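Esterase (Rhizomucor miehei CAU432, PDB 4WY8) catalyses the hydrolysis of carboxylic esters, as a fungal carboxylesterase built on the alpha/beta hydrolase fold. Local coordinates at residues P193-N198 / C238-S243; D246-P251 / I275-D280; R252-T257 / D280-R285. All blocks are in the same frame, centred on the assembly; numbering follows the deposited sequence.

Contact 1 of 3, residues P193-N198 / C238-S243; sequences PVTDDN and CPLKAS
A salt-bridge network in which K241 stands between D196 and D197 joins the loop after strand 188-191 to the short 3-10 segment 239-241. The ammonium nitrogen K241 NZ lies 2.8 Å from D196 OD1 and 2.7 Å from D197 OD1. Each oxygen is met on its syn side but out of the carboxylate plane, by 34° at D197. The lysine chain is straight through its middle and bends at its last torsion (chi4 -54°), which turns NZ in between the two acids. Sharing one cation probably offsets the repulsion between these neighbouring carboxylates, and D196 OD1 also takes a weak bond from D197 N. Beside the charges, the backbone supplies its own tie: L240 N donates to T195 O over 3.0 Å. The L240 side chain packs against the loop, CB 3.7 Å from T195 OG1, and crosses that of D196 at about a right angle, CD2 3.7 Å from D196 CB. E266 of helix 264-276 accepts bonds from T195 N and D196 N, and K273 of that helix binds L240 O. The helical excursion closed here, between strands 188-191 and 253-258, lies where many alpha/beta hydrolases insert cap elements, probably so here.

Contact 2 of 3, residues D246-P251 / I275-D280; sequences DLRVLP and IEAGND
N279 spans the backbone of L247-L250 with both ends of its amide. As donor, N279 ND2 reaches L247 O at 2.8 Å with a nearly straight N-H...O angle of 166°; the acceptor lies close to the asparagine's amide plane, whereas the nitrogen stands above the plane of the L247 carbonyl. As acceptor, N279 OD1 receives L250 N, also at 2.8 Å. With CG turned beside its own backbone N (chi1 -71°), the amide faces the backbone of 247-250, and ND2 has a further partner in L274 O, so its rotation is fixed from several sides. This asparagine comes directly after a Schellman motif that ends helix 264-276: G278, at positive phi, donates its N to I275 O, and N279 N returns to L274 O. Water adds one more polar link, a molecule that donates to L250 O at 2.8 Å and accepts from D280 N at 2.9 Å, bridging the two segments. The apolar contact is made by A277, whose CB lies 4.1 Å from L247 CB. R248 adds van der Waals packing on the same residue: its extended chain runs past the helix end, with CG 3.9 Å from A277 O and one face of the guanidinium over A277 CA. K6 of the second subunit packs on I275 and E276.

Contact 3 of 3, residues R252-T257 / D280-R285; sequences RALVIT and DVTAVR
R252 NH1 is held by two carboxylates, D280 across the contact and E305 of the second subunit. The bond from R252 NH1 to D280 OD2 measures 3.0 Å; the oxygen sits at the edge of the guanidinium, almost in its plane, and is met on its syn side, but the two flat groups are turned 68° apart. With CG anti to the backbone N (chi1 174°), the arginine runs alongside D280 in the same direction, so that R252 CG also comes within 3.4 Å of D280 OD2. T317 takes R252 NE, and W313 forms a cation-pi contact with the same arginine.

Beyond this pair the two segments become parallel strands, their axes 4.7 Å apart at an angle of 11°. A253 N donates to D280 O at 2.8 Å and T282 N to A253 O at the same distance, after which V255 N to T282 O, V284 N to V255 O and T257 N to V284 O continue the ladder. On the face bearing L254, I256, T282 and V284, I256 CG1 lies 3.7 Å from V284 CG2, the two side chains pointing the same way. The other face carries A253, V255, V281 and A283, in looser apolar contact, and ends with T257 OG1 3.4 Å from R285 CB. E268 receives the hydroxyl of T257 and pairs with R285 NE. Within the chain, the two strands are joined through helix 264-276 as a beta-alpha-beta crossover at one edge of the alpha/beta hydrolase sheet.

How the contacts relate
Followed from the N terminus, the chain leaves strand 188-191 and, with contact 1, closes a loop of some forty residues that contains helices 202-206 and 215-225. Only afterwards do contacts 2 and 3 open, in direct succession: 246-251 leads into 252-257, and 275-280 into 280-285, so the two contacts cross and share D280. Contact 2 closes a loop of 23 residues holding strand 253-258 and most of helix 264-276; contact 3 closes one of 22 residues around that helix and carries on as the sheet itself. Contact 1 meets contact 2 where A242 packs on L247, and contact 3 where P193 packs on I256. Contacts 2 and 3 both reach the second subunit.

Contact 1 of 3, residues P193-N198 / C238-S243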
ATOM      1  N   PRO A 193      -8.053  -4.126 -11.527  1.00 13.73           N
ATOM      2  CA  PRO A 193      -8.987  -3.889 -12.644  1.00 15.55           C
ATOM      3  C   PRO A 193      -8.766  -4.762 -13.876  1.00 11.46           C
ATOM      4  O   PRO A 193      -7.651  -5.246 -14.078  1.00 10.81           O
ATOM      5  CB  PRO A 193      -8.743  -2.401 -12.997  1.00 10.64           C
ATOM      6  CG  PRO A 193      -7.319  -2.167 -12.620  1.00 12.18           C
ATOM      7  CD  PRO A 193      -7.093  -3.017 -11.367  1.00  7.95           C
ATOM      8  N   VAL A 194      -9.831  -4.969 -14.658  1.00  9.56           N
ATOM      9  CA  VAL A 194      -9.715  -5.451 -16.022  1.00 14.09           C
ATOM     10  C   VAL A 194      -9.413  -4.244 -16.908  1.00 13.87           C
ATOM     11  O   VAL A 194     -10.142  -3.251 -16.861  1.00 11.67           O
ATOM     12  CB  VAL A 194     -11.021  -6.132 -16.523  1.00 18.16           C
ATOM     13  CG1 VAL A 194     -10.795  -6.790 -17.893  1.00 12.51           C
ATOM     14  CG2 VAL A 194     -11.531  -7.127 -15.510  1.00 14.48           C
ATOM     15  N   THR A 195      -8.321  -4.291 -17.670  1.00 14.60           N
ATOM     16  CA  THR A 195      -7.967  -3.169 -18.538  1.00 12.28           C
ATOM     17  C   THR A 195      -7.674  -3.589 -19.976  1.00 17.47           C
ATOM     18  O   THR A 195      -7.418  -2.731 -20.820  1.00 16.65           O
ATOM     19  CB  THR A 195      -6.728  -2.406 -18.050  1.00 13.65           C
ATOM     20  OG1 THR A 195      -5.572  -3.244 -18.171  1.00 13.30           O
ATOM     21  CG2 THR A 195      -6.893  -1.932 -16.623  1.00 10.76           C
ATOM     22  N   ASP A 196      -7.653  -4.890 -20.254  1.00 13.63           N
ATOM     23  CA  ASP A 196      -7.323  -5.343 -21.598  1.00 14.49           C
ATOM     24  C   ASP A 196      -7.950  -6.706 -21.878  1.00 21.38           C
ATOM     25  O   ASP A 196      -8.612  -7.297 -21.006  1.00 18.60           O
ATOM     26  CB  ASP A 196      -5.794  -5.381 -21.802  1.00 16.53           C
ATOM     27  CG  ASP A 196      -5.386  -5.171 -23.275  1.00 21.09           C
ATOM     28  OD1 ASP A 196      -6.237  -4.709 -24.072  1.00 18.20           O
ATOM     29  OD2 ASP A 196      -4.199  -5.388 -23.625  1.00 19.37           O
ATOM     30  N   ASP A 197      -7.794  -7.172 -23.118  1.00 21.03           N
ATOM     31  CA  ASP A 197      -8.339  -8.458 -23.520  1.00 16.88           C
ATOM     32  C   ASP A 197      -7.237  -9.361 -24.064  1.00 19.93           C
ATOM     33  O   ASP A 197      -7.486 -10.232 -24.892  1.00 21.29           O
ATOM     34  CB  ASP A 197      -9.454  -8.280 -24.557  1.00 22.67           C
ATOM     35  CG  ASP A 197      -8.925  -7.851 -25.940  1.00 22.05           C
ATOM     36  OD1 ASP A 197      -7.844  -7.219 -26.025  1.00 15.83           O
ATOM     37  OD2 ASP A 197      -9.594  -8.163 -26.948  1.00 25.66           O
ATOM     38  N   ASN A 198      -5.998  -9.121 -23.675  1.00 18.68           N
ATOM     39  CA  ASN A 198      -4.984 -10.082 -24.057  1.00 18.28           C
ATOM     40  C   ASN A 198      -4.922 -11.185 -23.001  1.00 23.25           C
ATOM     41  O   ASN A 198      -4.496 -10.951 -21.856  1.00 18.59           O
ATOM     42  CB  ASN A 198      -3.627  -9.419 -24.240  1.00 17.58           C
ATOM     43  CG  ASN A 198      -2.557 -10.411 -24.658  1.00 22.69           C
ATOM     44  OD1 ASN A 198      -2.829 -11.608 -24.813  1.00 21.79           O
ATOM     45  ND2 ASN A 198      -1.333  -9.926 -24.821  1.00 19.66           N
ATOM     46  N   CYS A 238     -11.481  -1.572 -23.138  1.00 13.39           N
ATOM     47  CA  CYS A 238     -10.126  -1.924 -22.726  1.00 18.92           C
ATOM     48  C   CYS A 238      -9.299  -0.649 -22.673  1.00 18.14           C
ATOM     49  O   CYS A 238      -8.689  -0.253 -23.663  1.00 16.66           O
ATOM     50  CB  CYS A 238      -9.500  -2.922 -23.697  1.00 16.20           C
ATOM     51  SG  CYS A 238     -10.486  -4.450 -23.930  1.00 20.11           S
ATOM     52  N   PRO A 239      -9.298   0.018 -21.512  1.00 18.69           N
ATOM     53  CA  PRO A 239      -8.609   1.308 -21.399  1.00 16.11           C
ATOM     54  C   PRO A 239      -7.094   1.209 -21.554  1.00 15.14           C
ATOM     55  O   PRO A 239      -6.457   2.241 -21.746  1.00 16.18           O
ATOM     56  CB  PRO A 239      -8.978   1.783 -19.986  1.00 16.08           C
ATOM     57  CG  PRO A 239      -9.412   0.518 -19.242  1.00 14.30           C
ATOM     58  CD  PRO A 239     -10.049  -0.341 -20.294  1.00 14.92           C
ATOM     59  N   LEU A 240      -6.521   0.011 -21.497  1.00 15.16           N
ATOM     60  CA  LEU A 240      -5.076  -0.139 -21.722  1.00 14.89           C
ATOM     61  C   LEU A 240      -4.674   0.154 -23.165  1.00 17.56           C
ATOM     62  O   LEU A 240      -3.514   0.490 -23.446  1.00 19.11           O
ATOM     63  CB  LEU A 240      -4.625  -1.543 -21.351  1.00 16.00           C
ATOM     64  CG  LEU A 240      -3.124  -1.855 -21.415  1.00 19.25           C
ATOM     65  CD1 LEU A 240      -2.283  -0.886 -20.556  1.00 15.67           C
ATOM     66  CD2 LEU A 240      -2.888  -3.305 -21.028  1.00 14.69           C
ATOM     67  N   LYS A 241      -5.631   0.033 -24.079  1.00 18.12           N
ATOM     68  CA  LYS A 241      -5.369   0.299 -25.496  1.00 20.14           C
ATOM     69  C   LYS A 241      -5.374   1.811 -25.775  1.00 20.86           C
ATOM     70  O   LYS A 241      -5.065   2.242 -26.885  1.00 23.12           O
ATOM     71  CB  LYS A 241      -6.425  -0.387 -26.381  1.00 16.54           C
ATOM     72  CG  LYS A 241      -6.599  -1.903 -26.184  1.00 16.74           C
ATOM     73  CD  LYS A 241      -7.591  -2.458 -27.241  1.00 22.77           C
ATOM     74  CE  LYS A 241      -8.009  -3.906 -26.958  1.00 19.27           C
ATOM     75  NZ  LYS A 241      -6.837  -4.817 -26.816  1.00 19.42           N
ATOM     76  N   ALA A 242      -5.745   2.616 -24.778  1.00 17.23           N
ATOM     77  CA  ALA A 242      -5.779   4.066 -24.969  1.00 20.36           C
ATOM     78  C   ALA A 242      -4.379   4.623 -25.199  1.00 19.22           C
ATOM     79  O   ALA A 242      -3.388   4.076 -24.711  1.00 19.92           O
ATOM     80  CB  ALA A 242      -6.423   4.755 -23.767  1.00 17.56           C
ATOM     81  N   SER A 243      -4.301   5.718 -25.942  1.00 17.50           N
ATOM     82  CA  SER A 243      -3.028   6.412 -26.104  1.00 24.03           C
ATOM     83  C   SER A 243      -2.746   7.249 -24.861  1.00 18.89           C
ATOM     84  O   SER A 243      -3.663   7.555 -24.086  1.00 21.10           O
ATOM     85  CB  SER A 243      -3.067   7.316 -27.323  1.00 20.81           C
ATOM     86  OG  SER A 243      -3.941   8.394 -27.045  1.00 21.48           O
TER

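Contact 2 of 3, residues D246-P251 / I275-D280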
ATOM      1  N   ASP A 246      -4.914  10.208 -24.718  1.00 18.84           N
ATOM      2  CA  ASP A 246      -6.274   9.898 -24.293  1.00 18.66           C
ATOM      3  C   ASP A 246      -6.410   9.941 -22.758  1.00 18.87           C
ATOM      4  O   ASP A 246      -7.475  10.229 -22.243  1.00 16.14           O
ATOM      5  CB  ASP A 246      -6.688   8.514 -24.806  1.00 24.73           C
ATOM      6  CG  ASP A 246      -7.055   8.510 -26.296  1.00 29.22           C
ATOM      7  OD1 ASP A 246      -7.442   9.565 -26.847  1.00 35.00           O
ATOM      8  OD2 ASP A 246      -6.946   7.426 -26.917  1.00 30.73           O
ATOM      9  N   LEU A 247      -5.318   9.636 -22.049  1.00 18.22           N
ATOM     10  CA  LEU A 247      -5.345   9.397 -20.602  1.00 15.66           C
ATOM     11  C   LEU A 247      -4.864  10.608 -19.771  1.00 22.26           C
ATOM     12  O   LEU A 247      -4.865  10.570 -18.536  1.00 17.74           O
ATOM     13  CB  LEU A 247      -4.461   8.188 -20.261  1.00 13.46           C
ATOM     14  CG  LEU A 247      -4.969   6.862 -20.830  1.00 15.92           C
ATOM     15  CD1 LEU A 247      -3.974   5.742 -20.571  1.00 14.52           C
ATOM     16  CD2 LEU A 247      -6.356   6.542 -20.311  1.00  9.89           C
ATOM     17  N   ARG A 248      -4.458  11.680 -20.450  1.00 18.68           N
ATOM     18  CA  ARG A 248      -3.996  12.891 -19.776  1.00 19.52           C
ATOM     19  C   ARG A 248      -5.133  13.511 -18.981  1.00 15.97           C
ATOM     20  O   ARG A 248      -6.297  13.311 -19.319  1.00 20.56           O
ATOM     21  CB  ARG A 248      -3.468  13.891 -20.802  1.00 15.94           C
ATOM     22  CG  ARG A 248      -2.247  13.396 -21.522  1.00 19.98           C
ATOM     23  CD  ARG A 248      -1.500  14.484 -22.256  1.00 23.55           C
ATOM     24  NE  ARG A 248      -0.334  13.907 -22.921  1.00 29.08           N
ATOM     25  CZ  ARG A 248       0.859  13.812 -22.350  1.00 26.64           C
ATOM     26  NH1 ARG A 248       1.025  14.279 -21.117  1.00 26.95           N
ATOM     27  NH2 ARG A 248       1.879  13.267 -23.007  1.00 23.91           N
ATOM     28  N   VAL A 249      -4.786  14.300 -17.965  1.00 19.60           N
ATOM     29  CA  VAL A 249      -5.756  14.974 -17.088  1.00 19.14           C
ATOM     30  C   VAL A 249      -6.918  14.049 -16.651  1.00 16.13           C
ATOM     31  O   VAL A 249      -8.102  14.339 -16.782  1.00 18.07           O
ATOM     32  CB  VAL A 249      -6.217  16.341 -17.768  1.00 22.74           C
ATOM     33  CG1 VAL A 249      -5.088  16.894 -18.645  1.00 24.86           C
ATOM     34  CG2 VAL A 249      -7.480  16.253 -18.609  1.00 29.44           C
ATOM     35  N   LEU A 250      -6.547  12.903 -16.095  1.00 18.31           N
ATOM     36  CA  LEU A 250      -7.521  12.031 -15.426  1.00 15.59           C
ATOM     37  C   LEU A 250      -7.451  12.246 -13.908  1.00 14.95           C
ATOM     38  O   LEU A 250      -6.471  12.823 -13.387  1.00 11.28           O
ATOM     39  CB  LEU A 250      -7.259  10.569 -15.787  1.00 15.77           C
ATOM     40  CG  LEU A 250      -7.654  10.181 -17.209  1.00 14.40           C
ATOM     41  CD1 LEU A 250      -7.427   8.704 -17.433  1.00 16.39           C
ATOM     42  CD2 LEU A 250      -9.080  10.565 -17.521  1.00 12.71           C
ATOM     43  N   PRO A 251      -8.478  11.779 -13.177  1.00 13.69           N
ATOM     44  CA  PRO A 251      -8.415  12.025 -11.729  1.00 10.20           C
ATOM     45  C   PRO A 251      -7.293  11.269 -11.017  1.00  7.94           C
ATOM     46  O   PRO A 251      -6.869  10.196 -11.450  1.00 10.87           O
ATOM     47  CB  PRO A 251      -9.806  11.586 -11.237  1.00 10.15           C
ATOM     48  CG  PRO A 251     -10.693  11.725 -12.450  1.00 12.98           C
ATOM     49  CD  PRO A 251      -9.806  11.302 -13.604  1.00 14.53           C
ATOM     50  N   ILE A 275       0.894   7.023 -15.449  1.00 15.43           N
ATOM     51  CA  ILE A 275       2.073   7.779 -15.040  1.00 15.52           C
ATOM     52  C   ILE A 275       2.699   8.518 -16.236  1.00 22.50           C
ATOM     53  O   ILE A 275       2.925   9.730 -16.148  1.00 21.92           O
ATOM     54  CB  ILE A 275       3.131   6.862 -14.379  1.00 19.30           C
ATOM     55  CG1 ILE A 275       2.589   6.281 -13.063  1.00 19.01           C
ATOM     56  CG2 ILE A 275       4.445   7.605 -14.109  1.00 21.53           C
ATOM     57  CD1 ILE A 275       3.480   5.185 -12.464  1.00 15.87           C
ATOM     58  N   GLU A 276       2.919   7.827 -17.360  1.00 20.22           N
ATOM     59  CA  GLU A 276       3.419   8.505 -18.566  1.00 18.77           C
ATOM     60  C   GLU A 276       2.576   9.713 -18.935  1.00 19.64           C
ATOM     61  O   GLU A 276       3.108  10.733 -19.363  1.00 19.91           O
ATOM     62  CB  GLU A 276       3.455   7.584 -19.796  1.00 20.70           C
ATOM     63  CG  GLU A 276       4.751   6.852 -20.033  1.00 33.78           C
ATOM     64  CD  GLU A 276       4.845   6.270 -21.438  1.00 33.65           C
ATOM     65  OE1 GLU A 276       4.734   5.032 -21.584  1.00 42.59           O
ATOM     66  OE2 GLU A 276       5.053   7.063 -22.393  1.00 27.52           O
ATOM     67  N   ALA A 277       1.264   9.599 -18.752  1.00 14.72           N
ATOM     68  CA  ALA A 277       0.350  10.676 -19.100  1.00 13.98           C
ATOM     69  C   ALA A 277       0.341  11.829 -18.079  1.00 16.12           C
ATOM     70  O   ALA A 277      -0.516  12.717 -18.147  1.00 13.67           O
ATOM     71  CB  ALA A 277      -1.025  10.122 -19.270  1.00 13.51           C
ATOM     72  N   GLY A 278       1.252  11.789 -17.103  1.00 17.00           N
ATOM     73  CA  GLY A 278       1.401  12.903 -16.169  1.00 15.21           C
ATOM     74  C   GLY A 278       0.340  12.953 -15.070  1.00 21.76           C
ATOM     75  O   GLY A 278       0.091  14.010 -14.469  1.00 17.57           O
ATOM     76  N   ASN A 279      -0.300  11.821 -14.795  1.00 15.69           N
ATOM     77  CA  ASN A 279      -1.311  11.827 -13.760  1.00 15.59           C
ATOM     78  C   ASN A 279      -0.707  11.604 -12.383  1.00 10.62           C
ATOM     79  O   ASN A 279       0.425  11.169 -12.275  1.00 17.32           O
ATOM     80  CB  ASN A 279      -2.388  10.786 -14.075  1.00 13.43           C
ATOM     81  CG  ASN A 279      -3.253  11.189 -15.256  1.00 19.12           C
ATOM     82  OD1 ASN A 279      -3.992  12.193 -15.187  1.00 18.68           O
ATOM     83  ND2 ASN A 279      -3.192  10.406 -16.344  1.00 16.26           N
ATOM     84  N   ASP A 280      -1.458  11.950 -11.339  1.00 14.92           N
ATOM     85  CA  ASP A 280      -1.110  11.619  -9.944  1.00 15.85           C
ATOM     86  C   ASP A 280      -1.509  10.157  -9.644  1.00 15.05           C
ATOM     87  O   ASP A 280      -2.670   9.870  -9.327  1.00 14.22           O
ATOM     88  CB  ASP A 280      -1.826  12.590  -8.990  1.00 13.52           C
ATOM     89  CG  ASP A 280      -1.471  12.368  -7.509  1.00 17.21           C
ATOM     90  OD1 ASP A 280      -0.734  11.405  -7.167  1.00 15.75           O
ATOM     91  OD2 ASP A 280      -1.960  13.168  -6.672  1.00 19.90           O
TER
HETATM   92  O   HOH W   1      -1.658  14.701 -17.030  1.00 22.45           O
HETATM   93  O   HOH W   2      -4.098  12.949 -11.893  1.00 15.09           O

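Contact 3 of 3, residues R252-T257 / D280-R285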
ATOM      1  N   ARG A 252      -6.768  11.882  -9.966  1.00  9.80           N
ATOM      2  CA  ARG A 252      -5.808  11.256  -9.042  1.00 11.88           C
ATOM      3  C   ARG A 252      -6.177   9.773  -8.782  1.00 11.80           C
ATOM      4  O   ARG A 252      -7.334   9.454  -8.475  1.00  9.61           O
ATOM      5  CB  ARG A 252      -5.790  12.064  -7.736  1.00 11.21           C
ATOM      6  CG  ARG A 252      -4.975  11.500  -6.594  1.00 13.43           C
ATOM      7  CD  ARG A 252      -5.095  12.426  -5.345  1.00 14.21           C
ATOM      8  NE  ARG A 252      -4.943  11.677  -4.094  1.00 10.52           N
ATOM      9  CZ  ARG A 252      -3.772  11.431  -3.522  1.00 13.71           C
ATOM     10  NH1 ARG A 252      -2.657  11.884  -4.089  1.00 11.64           N
ATOM     11  NH2 ARG A 252      -3.707  10.721  -2.393  1.00 13.86           N
ATOM     12  N   ALA A 253      -5.212   8.873  -8.955  1.00 10.12           N
ATOM     13  CA  ALA A 253      -5.519   7.444  -9.053  1.00 13.13           C
ATOM     14  C   ALA A 253      -4.759   6.584  -8.061  1.00 10.45           C
ATOM     15  O   ALA A 253      -3.568   6.800  -7.818  1.00  8.22           O
ATOM     16  CB  ALA A 253      -5.217   6.947 -10.459  1.00  7.33           C
ATOM     17  N   LEU A 254      -5.455   5.582  -7.530  1.00 11.04           N
ATOM     18  CA  LEU A 254      -4.840   4.505  -6.748  1.00  8.88           C
ATOM     19  C   LEU A 254      -5.138   3.189  -7.455  1.00  9.97           C
ATOM     20  O   LEU A 254      -6.297   2.822  -7.626  1.00  9.30           O
ATOM     21  CB  LEU A 254      -5.363   4.500  -5.304  1.00  9.00           C
ATOM     22  CG  LEU A 254      -4.986   3.319  -4.382  1.00 11.49           C
ATOM     23  CD1 LEU A 254      -3.476   3.218  -4.183  1.00  5.87           C
ATOM     24  CD2 LEU A 254      -5.718   3.395  -3.005  1.00  5.72           C
ATOM     25  N   VAL A 255      -4.084   2.509  -7.904  1.00  9.59           N
ATOM     26  CA  VAL A 255      -4.229   1.261  -8.638  1.00 10.14           C
ATOM     27  C   VAL A 255      -3.616   0.152  -7.798  1.00 10.68           C
ATOM     28  O   VAL A 255      -2.413   0.185  -7.474  1.00 10.78           O
ATOM     29  CB  VAL A 255      -3.549   1.332 -10.025  1.00 11.59           C
ATOM     30  CG1 VAL A 255      -3.802   0.037 -10.844  1.00  9.96           C
ATOM     31  CG2 VAL A 255      -4.072   2.531 -10.785  1.00 10.55           C
ATOM     32  N   ILE A 256      -4.455  -0.797  -7.399  1.00  9.18           N
ATOM     33  CA  ILE A 256      -4.015  -1.891  -6.534  1.00 10.73           C
ATOM     34  C   ILE A 256      -4.075  -3.207  -7.285  1.00  8.95           C
ATOM     35  O   ILE A 256      -5.126  -3.566  -7.830  1.00 10.80           O
ATOM     36  CB  ILE A 256      -4.876  -1.967  -5.250  1.00 14.18           C
ATOM     37  CG1 ILE A 256      -4.647  -0.724  -4.394  1.00  9.67           C
ATOM     38  CG2 ILE A 256      -4.505  -3.184  -4.407  1.00  9.98           C
ATOM     39  CD1 ILE A 256      -5.758  -0.499  -3.408  1.00 12.19           C
ATOM     40  N   THR A 257      -2.960  -3.930  -7.328  1.00  8.70           N
ATOM     41  CA  THR A 257      -2.951  -5.221  -8.029  1.00 11.79           C
ATOM     42  C   THR A 257      -2.593  -6.362  -7.072  1.00 14.99           C
ATOM     43  O   THR A 257      -1.972  -6.142  -5.999  1.00 10.49           O
ATOM     44  CB  THR A 257      -1.942  -5.244  -9.219  1.00 12.48           C
ATOM     45  OG1 THR A 257      -0.621  -4.923  -8.756  1.00 10.86           O
ATOM     46  CG2 THR A 257      -2.367  -4.259 -10.320  1.00 11.76           C
ATOM     47  N   ASP A 280      -1.458  11.950 -11.339  1.00 14.92           N
ATOM     48  CA  ASP A 280      -1.110  11.619  -9.944  1.00 15.85           C
ATOM     49  C   ASP A 280      -1.509  10.157  -9.644  1.00 15.05           C
ATOM     50  O   ASP A 280      -2.670   9.870  -9.327  1.00 14.22           O
ATOM     51  CB  ASP A 280      -1.826  12.590  -8.990  1.00 13.52           C
ATOM     52  CG  ASP A 280      -1.471  12.368  -7.509  1.00 17.21           C
ATOM     53  OD1 ASP A 280      -0.734  11.405  -7.167  1.00 15.75           O
ATOM     54  OD2 ASP A 280      -1.960  13.168  -6.672  1.00 19.90           O
ATOM     55  N   VAL A 281      -0.550   9.244  -9.732  1.00 12.00           N
ATOM     56  CA  VAL A 281      -0.862   7.812  -9.706  1.00 12.33           C
ATOM     57  C   VAL A 281      -0.084   7.104  -8.603  1.00 13.28           C
ATOM     58  O   VAL A 281       1.145   7.221  -8.525  1.00 13.00           O
ATOM     59  CB  VAL A 281      -0.538   7.150 -11.070  1.00 15.37           C
ATOM     60  CG1 VAL A 281      -1.038   5.699 -11.112  1.00 10.45           C
ATOM     61  CG2 VAL A 281      -1.180   7.943 -12.188  1.00 12.66           C
ATOM     62  N   THR A 282      -0.803   6.381  -7.746  1.00  8.04           N
ATOM     63  CA  THR A 282      -0.169   5.519  -6.757  1.00 10.89           C
ATOM     64  C   THR A 282      -0.499   4.082  -7.171  1.00 11.23           C
ATOM     65  O   THR A 282      -1.671   3.737  -7.293  1.00 12.60           O
ATOM     66  CB  THR A 282      -0.683   5.829  -5.323  1.00 14.92           C
ATOM     67  OG1 THR A 282      -0.546   7.229  -5.066  1.00 17.63           O
ATOM     68  CG2 THR A 282       0.074   5.040  -4.256  1.00 11.70           C
ATOM     69  N   ALA A 283       0.523   3.274  -7.462  1.00 11.23           N
ATOM     70  CA  ALA A 283       0.319   1.892  -7.941  1.00 11.58           C
ATOM     71  C   ALA A 283       1.056   0.929  -7.034  1.00  8.52           C
ATOM     72  O   ALA A 283       2.254   1.074  -6.786  1.00 11.15           O
ATOM     73  CB  ALA A 283       0.791   1.723  -9.395  1.00  5.21           C
ATOM     74  N   VAL A 284       0.325  -0.029  -6.490  1.00  9.34           N
ATOM     75  CA  VAL A 284       0.904  -0.939  -5.508  1.00  8.63           C
ATOM     76  C   VAL A 284       0.465  -2.359  -5.783  1.00  9.07           C
ATOM     77  O   VAL A 284      -0.698  -2.611  -6.079  1.00  9.45           O
ATOM     78  CB  VAL A 284       0.502  -0.529  -4.071  1.00 10.95           C
ATOM     79  CG1 VAL A 284       0.986   0.860  -3.781  1.00  9.16           C
ATOM     80  CG2 VAL A 284      -0.994  -0.517  -3.935  1.00 14.03           C
ATOM     81  N   ARG A 285       1.402  -3.289  -5.700  1.00 11.56           N
ATOM     82  CA  ARG A 285       1.097  -4.712  -5.817  1.00 11.14           C
ATOM     83  C   ARG A 285       1.123  -5.339  -4.424  1.00 11.75           C
ATOM     84  O   ARG A 285       2.109  -5.183  -3.709  1.00 11.61           O
ATOM     85  CB  ARG A 285       2.116  -5.403  -6.725  1.00 10.09           C
ATOM     86  CG  ARG A 285       1.950  -6.919  -6.788  1.00 14.81           C
ATOM     87  CD  ARG A 285       3.209  -7.583  -7.315  1.00 14.07           C
ATOM     88  NE  ARG A 285       3.489  -7.212  -8.703  1.00 13.65           N
ATOM     89  CZ  ARG A 285       4.375  -7.840  -9.472  1.00 17.14           C
ATOM     90  NH1 ARG A 285       5.057  -8.863  -8.977  1.00 12.28           N
ATOM     91  NH2 ARG A 285       4.580  -7.445 -10.728  1.00 15.08           N
TER
HETATM   92  O   HOH W   3      -2.206   8.879  -6.037  1.00 12.27           O